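Local atomic coordinates of conserved protein MTH689 (Methanothermobacter thermautotrophicus, PDB entry 2WNY), a protein that is of unknown function but probably binds RNA, as a DUF54-family protein whose gene belongs to the archaeal exosome superoperon. Residues H9-C14 with L118-E123; L97-A102 with D114-K119; E40-E45 with V54-L59; E84-E89 with W107-H112. The protein carries 1 engineered substitution. All coordinates share one frame; numbering follows the deposited sequence. Where two conformers were deposited one is given.

Interaction 1 of 4, residues H9-C14 with L118-E123. Engineered in segment 9-14: C14 (natural residue Arg).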
# COMPACT_ATOMS: atom_id res chain seq x y z
N HIS A 9 4.00 -7.95 -8.61
CA HIS A 9 4.65 -9.19 -8.13
C HIS A 9 4.27 -9.49 -6.70
O HIS A 9 3.97 -10.63 -6.31
CB HIS A 9 6.16 -9.05 -8.28
CG HIS A 9 6.62 -9.05 -9.70
ND1 HIS A 9 6.38 -10.11 -10.55
CD2 HIS A 9 7.30 -8.14 -10.43
CE1 HIS A 9 6.89 -9.85 -11.74
NE2 HIS A 9 7.47 -8.66 -11.69
N ASN A 10 4.28 -8.43 -5.90
CA ASN A 10 4.01 -8.55 -4.47
C ASN A 10 3.71 -7.16 -3.92
O ASN A 10 3.95 -6.14 -4.60
CB ASN A 10 5.20 -9.22 -3.77
CG ASN A 10 6.46 -8.35 -3.79
OD1 ASN A 10 6.47 -7.26 -3.23
ND2 ASN A 10 7.52 -8.85 -4.42
N ILE A 11 3.18 -7.11 -2.70
CA ILE A 11 2.99 -5.83 -2.00
C ILE A 11 3.57 -5.99 -0.60
O ILE A 11 3.21 -6.95 0.12
CB ILE A 11 1.49 -5.47 -1.82
CG1 ILE A 11 0.77 -5.49 -3.17
CG2 ILE A 11 1.36 -4.09 -1.16
CD1 ILE A 11 -0.67 -5.04 -3.10
N SER A 12 4.47 -5.09 -0.23
CA SER A 12 4.93 -4.98 1.15
C SER A 12 4.06 -3.89 1.78
O SER A 12 3.73 -2.89 1.12
CB SER A 12 6.40 -4.56 1.22
OG SER A 12 7.25 -5.59 0.78
N TYR A 13 3.67 -4.08 3.04
CA TYR A 13 2.88 -3.06 3.73
C TYR A 13 3.39 -2.86 5.14
O TYR A 13 3.98 -3.78 5.76
CB TYR A 13 1.37 -3.37 3.70
CG TYR A 13 1.00 -4.62 4.45
CD1 TYR A 13 0.81 -4.60 5.84
CD2 TYR A 13 0.84 -5.83 3.79
CE1 TYR A 13 0.49 -5.75 6.54
CE2 TYR A 13 0.53 -6.97 4.47
CZ TYR A 13 0.34 -6.92 5.85
OH TYR A 13 0.02 -8.06 6.53
N CYS A 14 3.21 -1.63 5.61
CA CYS A 14 3.62 -1.24 6.93
C CYS A 14 2.58 -0.27 7.50
O CYS A 14 2.14 0.64 6.79
CB CYS A 14 4.99 -0.55 6.80
SG CYS A 14 5.69 -0.16 8.33
N LEU A 118 2.30 1.32 1.48
CA LEU A 118 2.45 0.19 0.56
C LEU A 118 3.67 0.36 -0.34
O LEU A 118 3.92 1.44 -0.91
CB LEU A 118 1.19 0.03 -0.29
CG LEU A 118 -0.14 0.12 0.46
CD1 LEU A 118 -1.28 0.21 -0.54
CD2 LEU A 118 -0.33 -1.07 1.37
N LYS A 119 4.47 -0.69 -0.41
CA LYS A 119 5.55 -0.76 -1.40
C LYS A 119 5.10 -1.82 -2.40
O LYS A 119 5.12 -3.02 -2.12
CB LYS A 119 6.88 -1.13 -0.75
CG LYS A 119 8.04 -1.25 -1.74
CD LYS A 119 9.37 -1.55 -1.04
CE LYS A 119 9.63 -3.05 -0.89
NZ LYS A 119 9.70 -3.76 -2.21
N ILE A 120 4.64 -1.35 -3.55
CA ILE A 120 4.07 -2.24 -4.56
C ILE A 120 5.10 -2.58 -5.66
O ILE A 120 5.50 -1.70 -6.45
CB ILE A 120 2.80 -1.62 -5.20
CG1 ILE A 120 1.76 -1.26 -4.14
CG2 ILE A 120 2.18 -2.62 -6.23
CD1 ILE A 120 0.64 -0.30 -4.65
N LYS A 121 5.53 -3.84 -5.72
CA LYS A 121 6.45 -4.29 -6.77
C LYS A 121 5.70 -4.52 -8.09
O LYS A 121 5.06 -5.55 -8.32
CB LYS A 121 7.24 -5.55 -6.36
CG LYS A 121 8.45 -5.85 -7.29
CD LYS A 121 9.26 -7.02 -6.77
CE LYS A 121 10.34 -7.43 -7.76
NZ LYS A 121 11.05 -8.63 -7.26
N VAL A 122 5.81 -3.53 -8.97
CA VAL A 122 5.12 -3.53 -10.24
C VAL A 122 5.83 -4.45 -11.22
O VAL A 122 7.06 -4.42 -11.34
CB VAL A 122 5.00 -2.09 -10.80
CG1 VAL A 122 4.38 -2.08 -12.22
CG2 VAL A 122 4.20 -1.22 -9.83
N GLU A 123 5.05 -5.30 -11.89
CA GLU A 123 5.57 -6.12 -12.99
C GLU A 123 6.14 -5.18 -14.04
O GLU A 123 5.41 -4.35 -14.62
CB GLU A 123 4.47 -6.98 -13.60
CG GLU A 123 4.96 -7.98 -14.63
CD GLU A 123 3.81 -8.73 -15.31
OE1 GLU A 123 2.70 -8.17 -15.43
OE2 GLU A 123 4.03 -9.88 -15.73
O HOH W 1 7.24 -4.89 -2.38
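S12 and K119 face each other as a hydrogen-bonded pair where the two central strands of a six-stranded antiparallel sheet, 8-17 and 115-122, run side by side. S12 N gives to K119 O over 2.9 Å and K119 N to S12 O over 2.8 Å. The neighbouring positions, I11 with I120 and Y13 with L118, are non-hydrogen-bonded pairs whose side chains emerge on the opposite face. I11 and I120 lie alongside and point the same way, and CG2 of I11, set anti to its backbone N, meets CG1 of I120 at 4.1 Å. L118 reaches Y13 with its CD2 branch, 3.7 Å from Y13 CB, while the tyrosine ring extends to I34, A37 and P39. Branched apolar residues suit this face because helix 62-76 covers it, F68 touching I11, L118 and I120.

The other face is polar. K119 bends at its third and fourth torsions (90° and 61°), bringing NZ back to within 2.7 Å of a water, while its CE passes S12 OG. That water donates to N10 OD1, 2.6 Å away, and to K119 O, and accepts from K119 NZ and S12 OG, so four bonds fix it between the strands. The extended chain of K121 crosses N10 at a slant, CD lying 3.4 Å from N10 ND2.

At the strand ends H9 N binds K121 O, and the histidine ring turns to E123, whose OE1 is held by M7 N. E123 CB sits over one face of that ring, and H9 NE2 lies 3.4 Å from E123 CA.

Interaction 2 of 4, residues L97-A102 with D114-K119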
# COMPACT_ATOMS: atom_id res chain seq x y z
N LEU A 97 -1.61 5.62 2.18
CA LEU A 97 -3.04 5.90 2.27
C LEU A 97 -3.38 6.29 3.70
O LEU A 97 -2.82 5.73 4.67
CB LEU A 97 -3.85 4.67 1.83
CG LEU A 97 -3.70 4.16 0.38
CD1 LEU A 97 -4.28 2.75 0.23
CD2 LEU A 97 -4.32 5.10 -0.64
N ASP A 98 -4.28 7.27 3.82
CA ASP A 98 -4.73 7.75 5.12
C ASP A 98 -5.33 6.61 5.93
O ASP A 98 -6.21 5.90 5.46
CB ASP A 98 -5.74 8.90 4.99
CG ASP A 98 -6.03 9.56 6.32
OD1 ASP A 98 -5.38 10.57 6.62
OD2 ASP A 98 -6.85 9.04 7.10
N LYS A 99 -4.82 6.42 7.14
CA LYS A 99 -5.29 5.33 7.97
C LYS A 99 -6.74 5.52 8.45
O LYS A 99 -7.49 4.58 8.54
CB LYS A 99 -4.35 5.16 9.16
CG LYS A 99 -4.71 3.96 10.03
CD LYS A 99 -3.54 3.57 10.95
CE LYS A 99 -3.37 4.60 12.01
NZ LYS A 99 -2.19 4.38 12.95
N GLN A 100 -7.13 6.76 8.74
CA GLN A 100 -8.47 6.99 9.27
C GLN A 100 -9.49 6.83 8.18
O GLN A 100 -10.57 6.26 8.39
CB GLN A 100 -8.56 8.40 9.89
CG GLN A 100 -7.61 8.64 11.07
CD GLN A 100 -7.67 7.58 12.15
OE1 GLN A 100 -8.73 7.09 12.53
NE2 GLN A 100 -6.50 7.21 12.64
N LYS A 101 -9.15 7.35 7.01
CA LYS A 101 -9.95 7.13 5.82
C LYS A 101 -10.06 5.64 5.47
O LYS A 101 -11.16 5.16 5.19
CB LYS A 101 -9.41 7.94 4.64
CG LYS A 101 -9.59 9.44 4.81
CD LYS A 101 -11.06 9.88 4.97
CE LYS A 101 -11.71 10.17 3.62
NZ LYS A 101 -13.10 10.73 3.78
N ALA A 102 -8.95 4.91 5.52
CA ALA A 102 -9.01 3.45 5.32
C ALA A 102 -9.99 2.77 6.27
O ALA A 102 -10.72 1.87 5.89
CB ALA A 102 -7.60 2.82 5.45
N ASP A 114 0.29 9.82 9.47
CA ASP A 114 -0.03 8.46 9.87
C ASP A 114 -0.72 7.75 8.73
O ASP A 114 -1.92 8.00 8.40
CB ASP A 114 -0.91 8.46 11.12
CG ASP A 114 -0.80 7.17 11.91
OD1 ASP A 114 0.15 6.38 11.69
OD2 ASP A 114 -1.67 6.98 12.78
N ALA A 115 0.04 6.86 8.11
CA ALA A 115 -0.45 6.22 6.91
C ALA A 115 -0.27 4.71 6.90
O ALA A 115 0.49 4.15 7.69
CB ALA A 115 0.19 6.85 5.67
N ILE A 116 -1.00 4.08 6.00
CA ILE A 116 -0.75 2.72 5.61
C ILE A 116 0.24 2.80 4.45
O ILE A 116 -0.08 3.35 3.39
CB ILE A 116 -2.06 2.04 5.16
CG1 ILE A 116 -3.11 2.16 6.28
CG2 ILE A 116 -1.79 0.56 4.81
CD1 ILE A 116 -4.36 1.34 6.07
N HIS A 117 1.46 2.29 4.65
CA HIS A 117 2.49 2.45 3.62
C HIS A 117 2.48 1.18 2.78
O HIS A 117 2.66 0.09 3.32
CB HIS A 117 3.89 2.62 4.22
CG HIS A 117 4.07 3.88 5.02
ND1 HIS A 117 3.42 4.12 6.21
CD2 HIS A 117 4.90 4.94 4.83
CE1 HIS A 117 3.80 5.29 6.70
NE2 HIS A 117 4.70 5.81 5.88
N LEU A 118 2.30 1.32 1.48
CA LEU A 118 2.45 0.19 0.56
C LEU A 118 3.67 0.36 -0.34
O LEU A 118 3.92 1.44 -0.91
CB LEU A 118 1.19 0.03 -0.29
CG LEU A 118 -0.14 0.12 0.46
CD1 LEU A 118 -1.28 0.21 -0.54
CD2 LEU A 118 -0.33 -1.07 1.37
N LYS A 119 4.47 -0.69 -0.41
CA LYS A 119 5.55 -0.76 -1.40
C LYS A 119 5.10 -1.82 -2.40
O LYS A 119 5.12 -3.02 -2.12
CB LYS A 119 6.88 -1.13 -0.75
CG LYS A 119 8.04 -1.25 -1.74
CD LYS A 119 9.37 -1.55 -1.04
CE LYS A 119 9.63 -3.05 -0.89
NZ LYS A 119 9.70 -3.76 -2.21
O HOH W 2 -4.58 8.85 9.23
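L97 and I116 are joined by two backbone hydrogen bonds: L97 N gives to I116 O over 3.0 Å, and I116 N returns the bond to L97 O over 2.8 Å. D98 and A115 follow as a non-hydrogen-bonded pair with diverging side chains.

The apolar contacts come from L97 and I116, which share one face of the sheet. CD1 of L97 meets CD1 of L118 at 4.0 Å, the two leucines crossing at a slant. I116 extends CD1 to the methyl CB of A102, 3.6 Å away; alanine is small enough to let the helix lie so close to the strand. Here two antiparallel strands of the main sheet, 92-98 and 115-122, pair, and the first passes directly into helix 99-103. D98 marks the change as N-cap: its OD2 accepts from K101 N at 2.9 Å through the anti lone pair and more weakly from Q100 N.

The charged contact is made by K99, which bends at its third torsion (71°) to carry NZ to D114 OD2, 2.7 Å away, on the syn side but 33° out of the carboxylate plane. K99 NZ also forms a salt bridge with E21 and a hydrogen bond to M16 O, so the ammonium of this buried lysine has three partners. An asparagine in place of D114 would probably leave the K99 ammonium with less opposing charge and a weaker tie between the helix start and the loop before strand 115-122. A water also links D114 to the helix start, donating to D114 O from 2.9 Å and weakly accepting from Q100 N.

Interaction 3 of 4, residues E40-E45 with V54-L59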
# COMPACT_ATOMS: atom_id res chain seq x y z
N GLU A 40 2.69 -9.27 10.59
CA GLU A 40 3.58 -9.59 11.69
C GLU A 40 3.63 -8.36 12.57
O GLU A 40 3.42 -7.24 12.08
CB GLU A 40 4.99 -9.95 11.19
CG GLU A 40 5.30 -11.42 11.28
CD GLU A 40 6.02 -11.94 10.05
OE1 GLU A 40 7.20 -12.33 10.19
OE2 GLU A 40 5.40 -11.94 8.96
N ARG A 41 3.88 -8.57 13.86
CA ARG A 41 3.94 -7.49 14.82
C ARG A 41 5.38 -7.26 15.22
O ARG A 41 6.15 -8.22 15.38
CB ARG A 41 3.15 -7.86 16.08
CG ARG A 41 1.79 -8.43 15.80
CD ARG A 41 0.98 -8.58 17.07
NE ARG A 41 -0.41 -8.26 16.78
CZ ARG A 41 -1.12 -8.88 15.84
NH1 ARG A 41 -0.58 -9.86 15.13
NH2 ARG A 41 -2.38 -8.53 15.62
N GLU A 42 5.76 -6.00 15.41
CA GLU A 42 7.06 -5.73 16.00
C GLU A 42 6.99 -4.42 16.75
O GLU A 42 6.36 -3.47 16.29
CB GLU A 42 8.19 -5.79 14.96
CG GLU A 42 8.76 -4.44 14.51
CD GLU A 42 9.73 -4.57 13.35
OE1 GLU A 42 9.51 -3.90 12.31
OE2 GLU A 42 10.71 -5.33 13.47
N SER A 43 7.65 -4.37 17.91
CA SER A 43 7.69 -3.17 18.71
C SER A 43 8.71 -2.21 18.09
O SER A 43 9.78 -2.64 17.64
CB SER A 43 8.05 -3.52 20.15
OG SER A 43 8.23 -2.37 20.94
N ALA A 44 8.38 -0.92 18.04
CA ALA A 44 9.28 0.10 17.48
C ALA A 44 8.96 1.45 18.11
O ALA A 44 8.18 1.53 19.06
CB ALA A 44 9.18 0.18 15.94
N GLU A 45 9.59 2.50 17.60
CA GLU A 45 9.23 3.87 17.98
C GLU A 45 8.80 4.58 16.72
O GLU A 45 9.39 4.41 15.65
CB GLU A 45 10.41 4.59 18.62
CG GLU A 45 10.77 4.07 20.00
CD GLU A 45 11.95 4.80 20.60
OE1 GLU A 45 12.88 5.12 19.84
OE2 GLU A 45 11.93 5.08 21.83
N VAL A 54 4.59 -1.96 15.08
CA VAL A 54 4.56 -1.91 13.62
C VAL A 54 3.89 -3.18 13.13
O VAL A 54 4.26 -4.28 13.55
CB VAL A 54 5.99 -1.79 13.02
CG1 VAL A 54 5.99 -2.08 11.53
CG2 VAL A 54 6.54 -0.42 13.28
N LEU A 55 2.89 -3.02 12.27
CA LEU A 55 2.26 -4.15 11.58
C LEU A 55 2.80 -4.18 10.17
O LEU A 55 2.58 -3.25 9.40
CB LEU A 55 0.73 -3.97 11.55
CG LEU A 55 0.11 -3.83 12.95
CD1 LEU A 55 -1.36 -3.33 12.83
CD2 LEU A 55 0.17 -5.15 13.74
N ARG A 56 3.53 -5.25 9.85
CA ARG A 56 4.19 -5.41 8.56
C ARG A 56 3.81 -6.73 7.88
O ARG A 56 3.51 -7.72 8.53
CB ARG A 56 5.70 -5.45 8.78
CG ARG A 56 6.41 -4.15 8.83
CD ARG A 56 7.92 -4.42 8.90
NE ARG A 56 8.62 -3.48 9.78
CZ ARG A 56 9.27 -2.39 9.39
NH1 ARG A 56 9.33 -2.06 8.10
NH2 ARG A 56 9.85 -1.61 10.30
N GLY A 57 3.89 -6.74 6.56
CA GLY A 57 3.70 -7.98 5.81
C GLY A 57 4.25 -7.81 4.42
O GLY A 57 4.48 -6.68 3.94
N ARG A 58 4.52 -8.94 3.80
CA ARG A 58 4.80 -9.02 2.37
C ARG A 58 3.83 -10.05 1.84
O ARG A 58 3.80 -11.23 2.27
CB ARG A 58 6.26 -9.38 2.10
CG ARG A 58 6.69 -9.12 0.65
CD ARG A 58 8.07 -9.69 0.42
NE ARG A 58 8.28 -10.18 -0.95
CZ ARG A 58 7.61 -11.19 -1.52
NH1 ARG A 58 6.63 -11.83 -0.87
NH2 ARG A 58 7.91 -11.56 -2.76
N LEU A 59 2.98 -9.58 0.94
CA LEU A 59 1.90 -10.36 0.41
C LEU A 59 2.23 -10.71 -1.04
O LEU A 59 2.57 -9.82 -1.83
CB LEU A 59 0.64 -9.50 0.45
CG LEU A 59 -0.58 -10.05 -0.28
CD1 LEU A 59 -1.34 -10.98 0.64
CD2 LEU A 59 -1.46 -8.89 -0.76
O HOH W 3 4.97 -11.13 6.04
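E42 and V54 form a hydrogen-bonded pair in the beta hairpin of strands 40-45 and 51-59, at one edge of the sheet. The tight part is the backbone between here and the next such pair, E40 with R56. V54 N reaches E42 O at 2.6 Å, and E42 N binds V54 O in return. E40 N gives to R56 O over 2.7 Å. R56 N answers to E40 O over 3.0 Å. Between them L55, a non-hydrogen-bonded partner of R41, sends its side chain inward to V26 and I27 of helix 23-30, as befits a leucine. R41 lays its CG alongside L55 CD2, and its guanidinium bridges to E23.

The face of E40, E42 and R56 is the solvent side and carries charges. E42 leaves its backbone at an unstaggered first torsion (105°) and then runs extended, so that OE1 slants across to the arginine of the neighbouring pair. R56 NE meets E42 OE1 at 2.7 Å, nearly along the C-O bond direction, and NH2 adds a weak bond to the same oxygen; the carboxylate and guanidinium planes stand 89° apart. The salt bridge passes beside V54, whose CG1 lies 4.0 Å from E42 OE1.

Further along, A44 is bonded through its backbone to I52 of the same hairpin, and A44 CB lies 3.8 Å from V54 CG2. At the other end a water links the strands, donating to E40 OE2 over 3.1 Å and accepting from R58 N over 3.2 Å.

Interaction 4 of 4, residues E84-E89 with W107-H112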
# COMPACT_ATOMS: atom_id res chain seq x y z
N GLU A 84 2.45 9.19 -10.56
CA GLU A 84 3.62 9.20 -11.44
C GLU A 84 4.95 9.44 -10.74
O GLU A 84 5.98 8.90 -11.15
CB GLU A 84 3.43 10.24 -12.55
CG GLU A 84 2.38 9.83 -13.59
CD GLU A 84 2.19 10.85 -14.70
OE1 GLU A 84 2.02 12.06 -14.41
OE2 GLU A 84 2.20 10.43 -15.88
N ASP A 85 4.93 10.27 -9.70
CA ASP A 85 6.15 10.65 -9.00
C ASP A 85 6.43 9.75 -7.79
O ASP A 85 7.45 9.89 -7.12
CB ASP A 85 6.09 12.13 -8.58
CG ASP A 85 4.75 12.50 -7.99
OD1 ASP A 85 4.41 11.98 -6.90
OD2 ASP A 85 4.03 13.32 -8.62
N ARG A 86 5.53 8.81 -7.53
CA ARG A 86 5.67 7.92 -6.39
C ARG A 86 6.39 6.61 -6.73
O ARG A 86 6.54 5.74 -5.87
CB ARG A 86 4.30 7.61 -5.78
CG ARG A 86 3.50 8.83 -5.33
CD ARG A 86 2.15 8.39 -4.79
NE ARG A 86 1.14 9.43 -4.91
CZ ARG A 86 0.52 10.01 -3.88
NH1 ARG A 86 0.79 9.65 -2.64
NH2 ARG A 86 -0.38 10.95 -4.11
N PHE A 87 6.85 6.47 -7.97
CA PHE A 87 7.61 5.28 -8.40
C PHE A 87 9.09 5.47 -8.10
O PHE A 87 9.61 6.58 -8.26
CB PHE A 87 7.47 5.08 -9.92
CG PHE A 87 6.11 4.60 -10.35
CD1 PHE A 87 5.89 3.25 -10.62
CD2 PHE A 87 5.05 5.51 -10.52
CE1 PHE A 87 4.63 2.80 -11.04
CE2 PHE A 87 3.79 5.07 -10.93
CZ PHE A 87 3.58 3.71 -11.19
N ASP A 88 9.80 4.41 -7.71
CA ASP A 88 11.27 4.51 -7.57
C ASP A 88 12.01 4.11 -8.86
O ASP A 88 11.37 3.83 -9.88
CB ASP A 88 11.79 3.76 -6.33
CG ASP A 88 11.71 2.23 -6.46
OD1 ASP A 88 11.38 1.71 -7.55
OD2 ASP A 88 12.00 1.55 -5.46
N GLU A 89 13.34 4.10 -8.81
CA GLU A 89 14.17 3.76 -9.98
C GLU A 89 14.14 2.26 -10.31
O GLU A 89 14.62 1.85 -11.37
CB GLU A 89 15.62 4.27 -9.80
CG GLU A 89 16.22 4.01 -8.40
CD GLU A 89 17.75 4.19 -8.33
OE1 GLU A 89 18.40 4.32 -9.39
OE2 GLU A 89 18.29 4.19 -7.20
N TRP A 107 -9.91 5.03 0.20
CA TRP A 107 -8.49 5.07 -0.11
C TRP A 107 -8.12 6.51 -0.41
O TRP A 107 -8.50 7.07 -1.44
CB TRP A 107 -8.18 4.20 -1.32
CG TRP A 107 -8.17 2.73 -1.08
CD1 TRP A 107 -8.84 2.02 -0.11
CD2 TRP A 107 -7.47 1.76 -1.88
NE1 TRP A 107 -8.59 0.66 -0.25
CE2 TRP A 107 -7.76 0.48 -1.33
CE3 TRP A 107 -6.64 1.84 -3.01
CZ2 TRP A 107 -7.20 -0.70 -1.84
CZ3 TRP A 107 -6.09 0.67 -3.52
CH2 TRP A 107 -6.39 -0.58 -2.96
N GLU A 108 -7.37 7.11 0.51
CA GLU A 108 -6.97 8.50 0.34
C GLU A 108 -5.45 8.56 0.32
O GLU A 108 -4.81 8.35 1.35
CB GLU A 108 -7.56 9.36 1.46
CG GLU A 108 -7.28 10.88 1.38
CD GLU A 108 -7.90 11.55 0.16
OE1 GLU A 108 -9.14 11.44 -0.01
OE2 GLU A 108 -7.16 12.18 -0.62
N PRO A 109 -4.86 8.87 -0.85
CA PRO A 109 -3.41 8.98 -0.93
C PRO A 109 -2.93 10.17 -0.10
O PRO A 109 -3.56 11.23 -0.10
CB PRO A 109 -3.14 9.21 -2.42
CG PRO A 109 -4.43 9.76 -2.98
CD PRO A 109 -5.53 9.21 -2.12
N VAL A 110 -1.85 9.97 0.64
CA VAL A 110 -1.24 11.05 1.41
C VAL A 110 0.26 11.04 1.17
O VAL A 110 0.82 10.07 0.65
CB VAL A 110 -1.55 10.95 2.92
CG1 VAL A 110 -3.04 11.22 3.21
CG2 VAL A 110 -1.11 9.60 3.47
N ARG A 111 0.92 12.13 1.57
CA ARG A 111 2.36 12.26 1.36
C ARG A 111 3.14 12.03 2.66
O ARG A 111 4.23 11.46 2.65
CB ARG A 111 2.68 13.64 0.77
CG ARG A 111 2.09 13.86 -0.61
CD ARG A 111 2.79 13.01 -1.66
NE ARG A 111 2.27 13.24 -3.00
CZ ARG A 111 2.88 12.88 -4.13
NH1 ARG A 111 4.06 12.26 -4.09
NH2 ARG A 111 2.31 13.13 -5.30
N HIS A 112 2.57 12.50 3.76
CA HIS A 112 3.19 12.35 5.06
C HIS A 112 2.08 12.10 6.07
O HIS A 112 0.88 12.20 5.75
CB HIS A 112 3.98 13.61 5.47
CG HIS A 112 5.10 13.97 4.54
ND1 HIS A 112 6.14 13.11 4.24
CD2 HIS A 112 5.37 15.12 3.87
CE1 HIS A 112 6.98 13.70 3.41
NE2 HIS A 112 6.54 14.92 3.17
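R86 and R111 lay their guanidinium groups flat on one another, centres 3.7 Å apart and planes only 19° from parallel, with the CZ of each over the centre of the other. They arrive by different routes. R86 sets CG anti to its carbonyl carbon and runs straight from CG to NE, projecting from its loop towards 107-112. R111 begins in the same way but folds at its second torsion (-71°), which brings its flat end over one face of the R86 guanidinium.

Both groups carry positive charge, and the carboxylate of D85 probably offsets part of it. The first torsion of D85 (44°) places CG between the backbone N and the carbonyl carbon and turns OD1 to the end of R111. There OD1 takes both terminal nitrogens, R111 NH1 at 2.8 Å and R111 NH2 at 2.9 Å, lying in the guanidinium plane and meeting them on its syn side.

The contact ties the long loop between helix 62-76 and strand 92-98 to the short, weakly bonded strand 109-110 at the edge of the sheet and the turn that follows it. Arginine suits position 86 because it offers a flat surface and several donors at once. R86 NE binds E82 O within its own loop, whereas R86 NH1 makes a weak bond of 3.3 Å to V110 O, which lies at the guanidinium edge. P109 CB makes a van der Waals contact with the guanidinium, 3.7 Å from R86 NH2.

A leucine in place of R86 would probably leave one face of the R111 guanidinium without its flat partner, and E82 O and V110 O without this donor. V110 is also hydrogen-bonded through its backbone to R96 of strand 92-98.

How the interactions relate
All four interactions belong to one antiparallel sheet, ordered 40-45, 51-59, 8-17, 115-122, 92-98, 109-110. Interaction 3 is the hairpin at one edge, interaction 1 joins the central strands, interaction 2 the next pair, and interaction 4 ties a loop to the opposite edge strand. Interactions 1 and 2 share L118 and K119, their centres 14 Å apart; O of the engineered C14 and H117 N lie 2.8 Å apart where they meet. Interactions 3 and 4, about 21 Å apart between centres, do not touch. Along the chain interaction 1 pairs the beginning with a late strand and encloses interactions 3 and 4, so the sheet brings distant sequence together in one probably RNA-binding unit.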